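Long-range contacts in AtxE2 (Asticcacaulis excentricus, PDB 5TXE), which hydrolyses the isopeptide bond of the lasso peptides astexin-2 and astexin-3, opening their threaded fold and releasing them as linear peptides: residues Val70-Arg75 with Pro386-Asn391; Leu419-Asp424 with Gly461-Ser466; Leu433-Tyr438 with Val521-Leu526. The protein carries 1 engineered substitution. One frame throughout, in Å; residues are numbered along the deposited sequence.

Contact 1 of 3, residues Val70-Arg75 with Pro386-Asn391; sequences VAFQVR and PLYDPN
Pro-390, whose CB meets CG1 of Val-74 at 4.0 Å, sits inside an Asx turn closed by a single polar bond: OD1 of Asp-389 accepts from the backbone N of Asn-391 at 2.9 Å, the N-H arriving from above the carboxylate plane. The other carboxylate oxygen, OD2, is held by Gln-370, which fixes the rotation of the group. Across the contact itself the chemistry is apolar. The Phe-72 ring offers its CZ corner to CD2 of Tyr-388 at 3.5 Å, and CE2 of the tyrosine lies in the plane of the phenylalanine at its edge. With planes inclined by 57°, the two rings meet obliquely. Strand 69-78 belongs to the first antiparallel sheet of the chain and strand 384-388 is an outermost strand of a later one, so the contact packs together two sheets of what is probably the beta-propeller known from the prolyl oligopeptidase family. Their strand segments pass 10.6 Å apart at closest, a spacing bridged by side chains. A classic beta bulge, in which Leu-387 and Tyr-388 both face Leu-374, helps to turn consecutive side chains to this interface. Leu-387 reaches Val-70 tip to tip, CD2 to CG1 at 4.1 Å. Tyr-388 carries CG anti to its own N (chi1 178°), which extends the ring past Phe-72 until CE2 comes 4.2 Å from CG2 of Val-74 and OH bonds to Arg-87. With a serine in place of Tyr-388, Phe-72 and Val-74 would probably lose their shared aromatic neighbour and Arg-87 its hydroxyl partner.

Contact 2 of 3, residues Leu419-Asp424 with Gly461-Ser466; sequences LVLPPD and GFAVLS
Leu-419 opens the pairing opposite Leu-465, in a non-hydrogen-bonded antiparallel pair, and its CA leans on O of Val-464 at 3.5 Å in a CA-H...O contact. With CG anti to the backbone N (chi1 172°), its side chain extends over the neighbouring strand, bringing CD1 within 4.4 Å of CB of Ala-463. Val-420 follows as the hydrogen-bonded pair of Val-464: its N donates to O of Val-464 at 2.8 Å, and its O accepts from N of Val-464 at 3.0 Å. The two valines stand together on the other face of the sheet, CB to CB at 4.1 Å, where helix 454-459 covers them through Ala-458 and Leu-457. Leu-421 returns to the leucine face and sets CD2 against CB of Ala-463. The bridges end before Pro-422, consistent with a proline having no N-H to give. Its ring rests instead on the backbone, CD and CG each 3.6 Å from O of Phe-462, beside Gly-461, whose positive phi closes helix 454-459 in a Schellman motif. The chemistry thus implies a short antiparallel join in the hydrolase sheet, fixed by two reciprocal N-H...O hydrogen bonds and shielded by aliphatic groups on both faces.

Contact 3 of 3, residues Leu433-Tyr438 with Val521-Leu526; sequences LVIVQY and VGLTGL
Leu-433 to Ile-435 pair in parallel with Val-521 to Leu-523, the strand axes 4.6 Å apart and 17° from exact alignment, and N of Gly-522 gives O of Leu-433 a nearly straight bond of 2.7 Å. Ile-435 packs CD1 on CG1 of Val-521 and CB on CD1 of Leu-523, each at 3.8 Å. Its carbonyl O is gripped twice by Thr-524: N donates at 2.9 Å, while OG1 donates at 2.8 Å onto a lone pair. The hydroxyl gets there because OG1 sits between the backbone N and carbonyl carbon (chi1 66°), and it also accepts from a water that takes the N-H of Gln-437. Further along the chain, NE2 of Gln-437 reaches O of Thr-524 at 2.8 Å, the acceptor lying in the amide plane. A cis peptide then leads into Tyr-438, which stabilizes the alkoxide intermediate. The edge of its ring faces O of Leu-526, CE2 at 3.4 Å, and an aromatic side chain of the bound peptide meets it edge-to-face. Leu-526 precedes the engineered Ala-527 at the nucleophile position, where strand 521-525 turns into helix 528-539. That helix packs on Leu-523 and Gln-437, helix 494-512 covers Ile-435 and Val-521, and strand 463-467 flanks strand 431-436.

Overall arrangement
Along the chain, contact 1 closes before either of the others opens, whereas contacts 2 and 3 interleave: 419-424, 433-438, 461-466, then 521-526. Contact 1 lies between two antiparallel sheets of the probable propeller, its centre about 29 Å from that of contact 2 and about 31 Å from that of contact 3. The latter two, about 12 Å apart between centres, share the mixed eight-stranded sheet of the hydrolase domain, with strands in the order 414-421, 463-467, 431-436 and 521-525. Backbone pairing between 463-467 and 431-436 joins them directly. The sheet therefore runs from an antiparallel margin at contact 2 into the parallel strands of contact 3, whose C-terminal ends lead to Tyr-438 and to the nucleophile position, Ala-527 in this variant.

Contact 1 of 3, residues Val70-Arg75 with Pro386-Asn391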
loop_
_atom_site.group_PDB
_atom_site.type_symbol
_atom_site.label_atom_id
_atom_site.label_comp_id
_atom_site.label_asym_id
_atom_site.label_seq_id
_atom_site.Cartn_x
_atom_site.Cartn_y
_atom_site.Cartn_z
ATOM N N VAL A 70 -10.319 -14.810 17.264
ATOM C CA VAL A 70 -9.813 -13.688 16.491
ATOM C C VAL A 70 -10.865 -13.305 15.452
ATOM O O VAL A 70 -11.437 -14.162 14.795
ATOM C CB VAL A 70 -8.469 -13.995 15.828
ATOM C CG1 VAL A 70 -8.522 -15.184 14.902
ATOM C CG2 VAL A 70 -7.950 -12.760 15.100
ATOM N N ALA A 71 -11.120 -12.013 15.338
ATOM C CA ALA A 71 -12.069 -11.465 14.385
ATOM C C ALA A 71 -11.325 -10.587 13.364
ATOM O O ALA A 71 -10.381 -9.853 13.711
ATOM C CB ALA A 71 -13.112 -10.633 15.117
ATOM N N PHE A 72 -11.760 -10.674 12.113
ATOM C CA PHE A 72 -11.102 -9.995 11.010
ATOM C C PHE A 72 -12.017 -10.029 9.789
ATOM O O PHE A 72 -12.890 -10.890 9.710
ATOM C CB PHE A 72 -9.788 -10.697 10.672
ATOM C CG PHE A 72 -9.932 -12.175 10.382
ATOM C CD1 PHE A 72 -10.079 -13.073 11.397
ATOM C CD2 PHE A 72 -9.943 -12.649 9.088
ATOM C CE1 PHE A 72 -10.199 -14.433 11.129
ATOM C CE2 PHE A 72 -10.094 -13.985 8.806
ATOM C CZ PHE A 72 -10.215 -14.893 9.833
ATOM N N GLN A 73 -11.790 -9.105 8.844
ATOM C CA GLN A 73 -12.523 -9.009 7.578
ATOM C C GLN A 73 -11.784 -9.594 6.428
ATOM O O GLN A 73 -10.579 -9.378 6.265
ATOM C CB GLN A 73 -12.855 -7.570 7.260
ATOM C CG GLN A 73 -13.772 -7.402 6.072
ATOM C CD GLN A 73 -13.753 -5.956 5.604
ATOM O OE1 GLN A 73 -14.776 -5.203 5.689
ATOM N NE2 GLN A 73 -12.552 -5.520 5.162
ATOM N N VAL A 74 -12.516 -10.378 5.636
ATOM C CA VAL A 74 -12.004 -10.986 4.395
ATOM C C VAL A 74 -12.680 -10.331 3.213
ATOM O O VAL A 74 -13.864 -10.049 3.254
ATOM C CB VAL A 74 -12.230 -12.524 4.309
ATOM C CG1 VAL A 74 -11.725 -13.050 2.980
ATOM C CG2 VAL A 74 -11.434 -13.256 5.396
ATOM N N ARG A 75 -11.889 -10.029 2.201
ATOM C CA ARG A 75 -12.378 -9.391 1.008
ATOM C C ARG A 75 -12.024 -10.304 -0.134
ATOM O O ARG A 75 -10.885 -10.786 -0.258
ATOM C CB ARG A 75 -11.654 -8.061 0.774
ATOM C CG ARG A 75 -12.037 -7.397 -0.534
ATOM C CD ARG A 75 -11.325 -6.059 -0.731
ATOM N NE ARG A 75 -9.885 -6.198 -0.866
ATOM C CZ ARG A 75 -9.259 -6.679 -1.928
ATOM N NH1 ARG A 75 -9.911 -7.062 -3.018
ATOM N NH2 ARG A 75 -7.943 -6.766 -1.906
ATOM N N PRO A 386 -0.016 -22.313 10.645
ATOM C CA PRO A 386 -1.242 -21.834 10.003
ATOM C C PRO A 386 -2.363 -21.801 10.978
ATOM O O PRO A 386 -2.451 -22.691 11.770
ATOM C CB PRO A 386 -1.581 -22.934 8.993
ATOM C CG PRO A 386 -0.331 -23.668 8.763
ATOM C CD PRO A 386 0.480 -23.550 10.028
ATOM N N LEU A 387 -3.153 -20.747 10.961
ATOM C CA LEU A 387 -4.394 -20.682 11.713
ATOM C C LEU A 387 -5.598 -20.604 10.757
ATOM O O LEU A 387 -6.520 -21.354 10.898
ATOM C CB LEU A 387 -4.373 -19.477 12.630
ATOM C CG LEU A 387 -5.656 -19.278 13.410
ATOM C CD1 LEU A 387 -5.928 -20.422 14.372
ATOM C CD2 LEU A 387 -5.563 -17.968 14.168
ATOM N N TYR A 388 -5.567 -19.692 9.783
ATOM C CA TYR A 388 -6.663 -19.510 8.815
ATOM C C TYR A 388 -6.163 -18.939 7.476
ATOM O O TYR A 388 -5.556 -17.864 7.451
ATOM C CB TYR A 388 -7.739 -18.572 9.367
ATOM C CG TYR A 388 -8.852 -18.326 8.403
ATOM C CD1 TYR A 388 -9.883 -19.220 8.280
ATOM C CD2 TYR A 388 -8.861 -17.199 7.582
ATOM C CE1 TYR A 388 -10.919 -19.004 7.386
ATOM C CE2 TYR A 388 -9.882 -16.961 6.656
ATOM C CZ TYR A 388 -10.914 -17.855 6.557
ATOM O OH TYR A 388 -11.929 -17.626 5.646
ATOM N N ASP A 389 -6.428 -19.654 6.382
ATOM C CA ASP A 389 -6.025 -19.209 5.062
ATOM C C ASP A 389 -7.277 -19.062 4.216
ATOM O O ASP A 389 -7.917 -20.059 3.928
ATOM C CB ASP A 389 -5.053 -20.163 4.425
ATOM C CG ASP A 389 -4.386 -19.564 3.155
ATOM O OD1 ASP A 389 -4.956 -18.595 2.569
ATOM O OD2 ASP A 389 -3.306 -20.062 2.746
ATOM N N PRO A 390 -7.642 -17.810 3.834
ATOM C CA PRO A 390 -8.866 -17.624 3.086
ATOM C C PRO A 390 -8.684 -18.100 1.662
ATOM O O PRO A 390 -9.649 -18.105 0.934
ATOM C CB PRO A 390 -9.092 -16.096 3.139
ATOM C CG PRO A 390 -7.730 -15.531 3.217
ATOM C CD PRO A 390 -6.905 -16.538 3.990
ATOM N N ASN A 391 -7.476 -18.446 1.231
ATOM C CA ASN A 391 -7.314 -19.043 -0.074
ATOM C C ASN A 391 -7.023 -20.590 -0.026
ATOM O O ASN A 391 -6.617 -21.098 0.981
ATOM C CB ASN A 391 -6.239 -18.261 -0.815
ATOM C CG ASN A 391 -6.703 -16.848 -1.172
ATOM O OD1 ASN A 391 -7.681 -16.674 -1.909
ATOM N ND2 ASN A 391 -6.039 -15.845 -0.636
#

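Contact 2 of 3, residues Leu419-Asp424 with Gly461-Ser466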
loop_
_atom_site.group_PDB
_atom_site.type_symbol
_atom_site.label_atom_id
_atom_site.label_comp_id
_atom_site.label_asym_id
_atom_site.label_seq_id
_atom_site.Cartn_x
_atom_site.Cartn_y
_atom_site.Cartn_z
ATOM N N LEU A 419 13.411 -12.453 -8.237
ATOM C CA LEU A 419 13.382 -12.935 -9.571
ATOM C C LEU A 419 12.338 -14.035 -9.619
ATOM O O LEU A 419 12.346 -14.947 -8.807
ATOM C CB LEU A 419 14.742 -13.440 -9.972
ATOM C CG LEU A 419 14.783 -14.156 -11.314
ATOM C CD1 LEU A 419 14.450 -13.199 -12.441
ATOM C CD2 LEU A 419 16.144 -14.820 -11.579
ATOM N N VAL A 420 11.434 -13.950 -10.589
ATOM C CA VAL A 420 10.412 -14.960 -10.755
ATOM C C VAL A 420 10.566 -15.563 -12.106
ATOM O O VAL A 420 10.676 -14.831 -13.092
ATOM C CB VAL A 420 9.040 -14.325 -10.649
ATOM C CG1 VAL A 420 7.939 -15.372 -10.621
ATOM C CG2 VAL A 420 8.972 -13.421 -9.412
ATOM N N LEU A 421 10.605 -16.890 -12.206
ATOM C CA LEU A 421 10.808 -17.537 -13.513
ATOM C C LEU A 421 9.638 -18.396 -13.874
ATOM O O LEU A 421 8.965 -18.924 -13.013
ATOM C CB LEU A 421 12.060 -18.402 -13.494
ATOM C CG LEU A 421 13.329 -17.572 -13.244
ATOM C CD1 LEU A 421 14.545 -18.443 -12.869
ATOM C CD2 LEU A 421 13.663 -16.745 -14.455
ATOM N N PRO A 422 9.408 -18.592 -15.160
ATOM C CA PRO A 422 8.301 -19.443 -15.548
ATOM C C PRO A 422 8.429 -20.830 -14.971
ATOM O O PRO A 422 9.541 -21.303 -14.823
ATOM C CB PRO A 422 8.432 -19.534 -17.053
ATOM C CG PRO A 422 9.286 -18.386 -17.447
ATOM C CD PRO A 422 10.187 -18.094 -16.300
ATOM N N PRO A 423 7.302 -21.476 -14.629
ATOM C CA PRO A 423 7.339 -22.865 -14.109
ATOM C C PRO A 423 8.230 -23.901 -14.878
ATOM O O PRO A 423 8.906 -24.701 -14.236
ATOM C CB PRO A 423 5.856 -23.281 -14.128
ATOM C CG PRO A 423 5.068 -22.005 -14.199
ATOM C CD PRO A 423 5.931 -21.036 -14.940
ATOM N N ASP A 424 8.251 -23.845 -16.211
ATOM C CA ASP A 424 8.999 -24.816 -17.043
ATOM C C ASP A 424 10.391 -24.292 -17.394
ATOM O O ASP A 424 10.983 -24.710 -18.384
ATOM C CB ASP A 424 8.206 -25.149 -18.331
ATOM C CG ASP A 424 8.111 -23.945 -19.317
ATOM O OD1 ASP A 424 8.342 -22.779 -18.908
ATOM O OD2 ASP A 424 7.785 -24.162 -20.508
ATOM N N GLY A 461 5.635 -16.818 -19.736
ATOM C CA GLY A 461 6.945 -16.988 -20.359
ATOM C C GLY A 461 7.945 -15.875 -20.128
ATOM O O GLY A 461 8.997 -15.860 -20.733
ATOM N N PHE A 462 7.623 -14.917 -19.262
ATOM C CA PHE A 462 8.557 -13.850 -18.931
ATOM C C PHE A 462 9.326 -14.167 -17.665
ATOM O O PHE A 462 8.808 -14.832 -16.768
ATOM C CB PHE A 462 7.808 -12.540 -18.694
ATOM C CG PHE A 462 7.138 -12.016 -19.906
ATOM C CD1 PHE A 462 7.843 -11.259 -20.806
ATOM C CD2 PHE A 462 5.811 -12.287 -20.136
ATOM C CE1 PHE A 462 7.226 -10.783 -21.937
ATOM C CE2 PHE A 462 5.167 -11.810 -21.261
ATOM C CZ PHE A 462 5.863 -11.060 -22.155
ATOM N N ALA A 463 10.574 -13.693 -17.608
ATOM C CA ALA A 463 11.241 -13.488 -16.335
ATOM C C ALA A 463 10.650 -12.214 -15.793
ATOM O O ALA A 463 10.421 -11.262 -16.566
ATOM C CB ALA A 463 12.740 -13.284 -16.509
ATOM N N VAL A 464 10.392 -12.205 -14.498
ATOM C CA VAL A 464 9.831 -11.035 -13.851
ATOM C C VAL A 464 10.746 -10.641 -12.692
ATOM O O VAL A 464 11.129 -11.475 -11.874
ATOM C CB VAL A 464 8.424 -11.295 -13.286
ATOM C CG1 VAL A 464 7.859 -10.012 -12.704
ATOM C CG2 VAL A 464 7.520 -11.812 -14.354
ATOM N N LEU A 465 11.130 -9.390 -12.689
ATOM C CA LEU A 465 11.860 -8.826 -11.610
ATOM C C LEU A 465 10.888 -8.030 -10.782
ATOM O O LEU A 465 10.406 -6.986 -11.205
ATOM C CB LEU A 465 12.979 -7.946 -12.130
ATOM C CG LEU A 465 13.819 -7.235 -11.081
ATOM C CD1 LEU A 465 14.601 -8.186 -10.227
ATOM C CD2 LEU A 465 14.773 -6.292 -11.801
ATOM N N SER A 466 10.644 -8.517 -9.587
ATOM C CA SER A 466 9.883 -7.815 -8.582
ATOM C C SER A 466 10.867 -6.976 -7.782
ATOM O O SER A 466 11.524 -7.455 -6.848
ATOM C CB SER A 466 9.156 -8.825 -7.694
ATOM O OG SER A 466 8.358 -8.187 -6.736
#

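Contact 3 of 3, residues Leu433-Tyr438 with Val521-Leu526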
loop_
_atom_site.group_PDB
_atom_site.type_symbol
_atom_site.label_atom_id
_atom_site.label_comp_id
_atom_site.label_asym_id
_atom_site.label_seq_id
_atom_site.Cartn_x
_atom_site.Cartn_y
_atom_site.Cartn_z
ATOM N N LEU A 433 12.244 -9.959 -20.157
ATOM C CA LEU A 433 12.082 -9.580 -18.793
ATOM C C LEU A 433 11.041 -8.483 -18.638
ATOM O O LEU A 433 11.018 -7.501 -19.415
ATOM C CB LEU A 433 13.411 -9.033 -18.315
ATOM C CG LEU A 433 13.467 -8.508 -16.866
ATOM C CD1 LEU A 433 13.192 -9.547 -15.822
ATOM C CD2 LEU A 433 14.805 -7.857 -16.582
ATOM N N VAL A 434 10.242 -8.591 -17.589
ATOM C CA VAL A 434 9.335 -7.505 -17.207
ATOM C C VAL A 434 9.631 -7.114 -15.768
ATOM O O VAL A 434 9.722 -7.972 -14.879
ATOM C CB VAL A 434 7.864 -7.940 -17.331
ATOM C CG1 VAL A 434 6.952 -6.869 -16.754
ATOM C CG2 VAL A 434 7.544 -8.232 -18.787
ATOM N N ILE A 435 9.764 -5.820 -15.535
ATOM C CA ILE A 435 10.059 -5.280 -14.206
ATOM C C ILE A 435 8.778 -4.708 -13.588
ATOM O O ILE A 435 8.097 -3.880 -14.221
ATOM C CB ILE A 435 11.129 -4.205 -14.291
ATOM C CG1 ILE A 435 12.410 -4.785 -14.907
ATOM C CG2 ILE A 435 11.414 -3.675 -12.931
ATOM C CD1 ILE A 435 13.415 -3.726 -15.306
ATOM N N VAL A 436 8.455 -5.196 -12.381
ATOM C CA VAL A 436 7.334 -4.762 -11.580
ATOM C C VAL A 436 7.910 -4.076 -10.326
ATOM O O VAL A 436 8.832 -4.614 -9.715
ATOM C CB VAL A 436 6.457 -5.918 -11.207
ATOM C CG1 VAL A 436 5.318 -5.513 -10.311
ATOM C CG2 VAL A 436 5.930 -6.573 -12.428
ATOM N N GLN A 437 7.371 -2.908 -9.953
ATOM C CA GLN A 437 7.852 -2.131 -8.842
ATOM C C GLN A 437 6.749 -1.880 -7.771
ATOM O O GLN A 437 5.575 -2.069 -8.048
ATOM C CB GLN A 437 8.318 -0.769 -9.354
ATOM C CG GLN A 437 9.149 -0.774 -10.602
ATOM C CD GLN A 437 9.585 0.634 -10.951
ATOM O OE1 GLN A 437 10.401 1.241 -10.242
ATOM N NE2 GLN A 437 9.020 1.183 -12.013
ATOM N N TYR A 438 7.077 -1.359 -6.583
ATOM C CA TYR A 438 8.439 -1.092 -6.114
ATOM C C TYR A 438 8.662 -1.607 -4.708
ATOM O O TYR A 438 9.593 -1.151 -4.038
ATOM C CB TYR A 438 8.781 0.396 -6.137
ATOM C CG TYR A 438 7.726 1.343 -5.574
ATOM C CD1 TYR A 438 7.714 1.699 -4.214
ATOM C CD2 TYR A 438 6.737 1.892 -6.404
ATOM C CE1 TYR A 438 6.761 2.563 -3.720
ATOM C CE2 TYR A 438 5.799 2.766 -5.908
ATOM C CZ TYR A 438 5.812 3.119 -4.580
ATOM O OH TYR A 438 4.879 3.997 -4.104
ATOM N N VAL A 521 13.519 -5.915 -22.532
ATOM C CA VAL A 521 13.153 -5.572 -21.169
ATOM C C VAL A 521 12.000 -4.565 -21.113
ATOM O O VAL A 521 12.091 -3.460 -21.672
ATOM C CB VAL A 521 14.326 -4.994 -20.404
ATOM C CG1 VAL A 521 13.924 -4.736 -18.981
ATOM C CG2 VAL A 521 15.473 -5.981 -20.456
ATOM N N GLY A 522 10.963 -4.975 -20.397
ATOM C CA GLY A 522 9.790 -4.175 -20.167
ATOM C C GLY A 522 9.804 -3.599 -18.780
ATOM O O GLY A 522 10.294 -4.232 -17.846
ATOM N N LEU A 523 9.221 -2.411 -18.638
ATOM C CA LEU A 523 9.158 -1.763 -17.369
ATOM C C LEU A 523 7.724 -1.307 -17.059
ATOM O O LEU A 523 7.093 -0.743 -17.928
ATOM C CB LEU A 523 10.084 -0.563 -17.377
ATOM C CG LEU A 523 10.159 0.274 -16.145
ATOM C CD1 LEU A 523 10.767 -0.498 -14.976
ATOM C CD2 LEU A 523 11.001 1.509 -16.422
ATOM N N THR A 524 7.267 -1.538 -15.811
ATOM C CA THR A 524 5.962 -1.130 -15.366
ATOM C C THR A 524 6.132 -0.206 -14.162
ATOM O O THR A 524 7.122 -0.266 -13.479
ATOM C CB THR A 524 5.052 -2.279 -14.932
ATOM O OG1 THR A 524 5.561 -2.911 -13.763
ATOM C CG2 THR A 524 4.929 -3.298 -15.993
ATOM N N GLY A 525 5.161 0.653 -13.922
ATOM C CA GLY A 525 5.146 1.446 -12.707
ATOM C C GLY A 525 3.802 2.091 -12.380
ATOM O O GLY A 525 3.017 2.408 -13.275
ATOM N N LEU A 526 3.541 2.212 -11.090
ATOM C CA LEU A 526 2.432 2.942 -10.532
ATOM C C LEU A 526 2.974 3.764 -9.367
ATOM O O LEU A 526 3.861 3.337 -8.634
ATOM C CB LEU A 526 1.361 1.971 -10.057
ATOM C CG LEU A 526 0.169 2.604 -9.346
ATOM C CD1 LEU A 526 -1.074 1.762 -9.625
ATOM C CD2 LEU A 526 0.367 2.684 -7.838
HETATM O O HOH W 1 5.102 -1.902 -11.264
HETATM O O HOH W 2 5.080 0.712 -9.383
#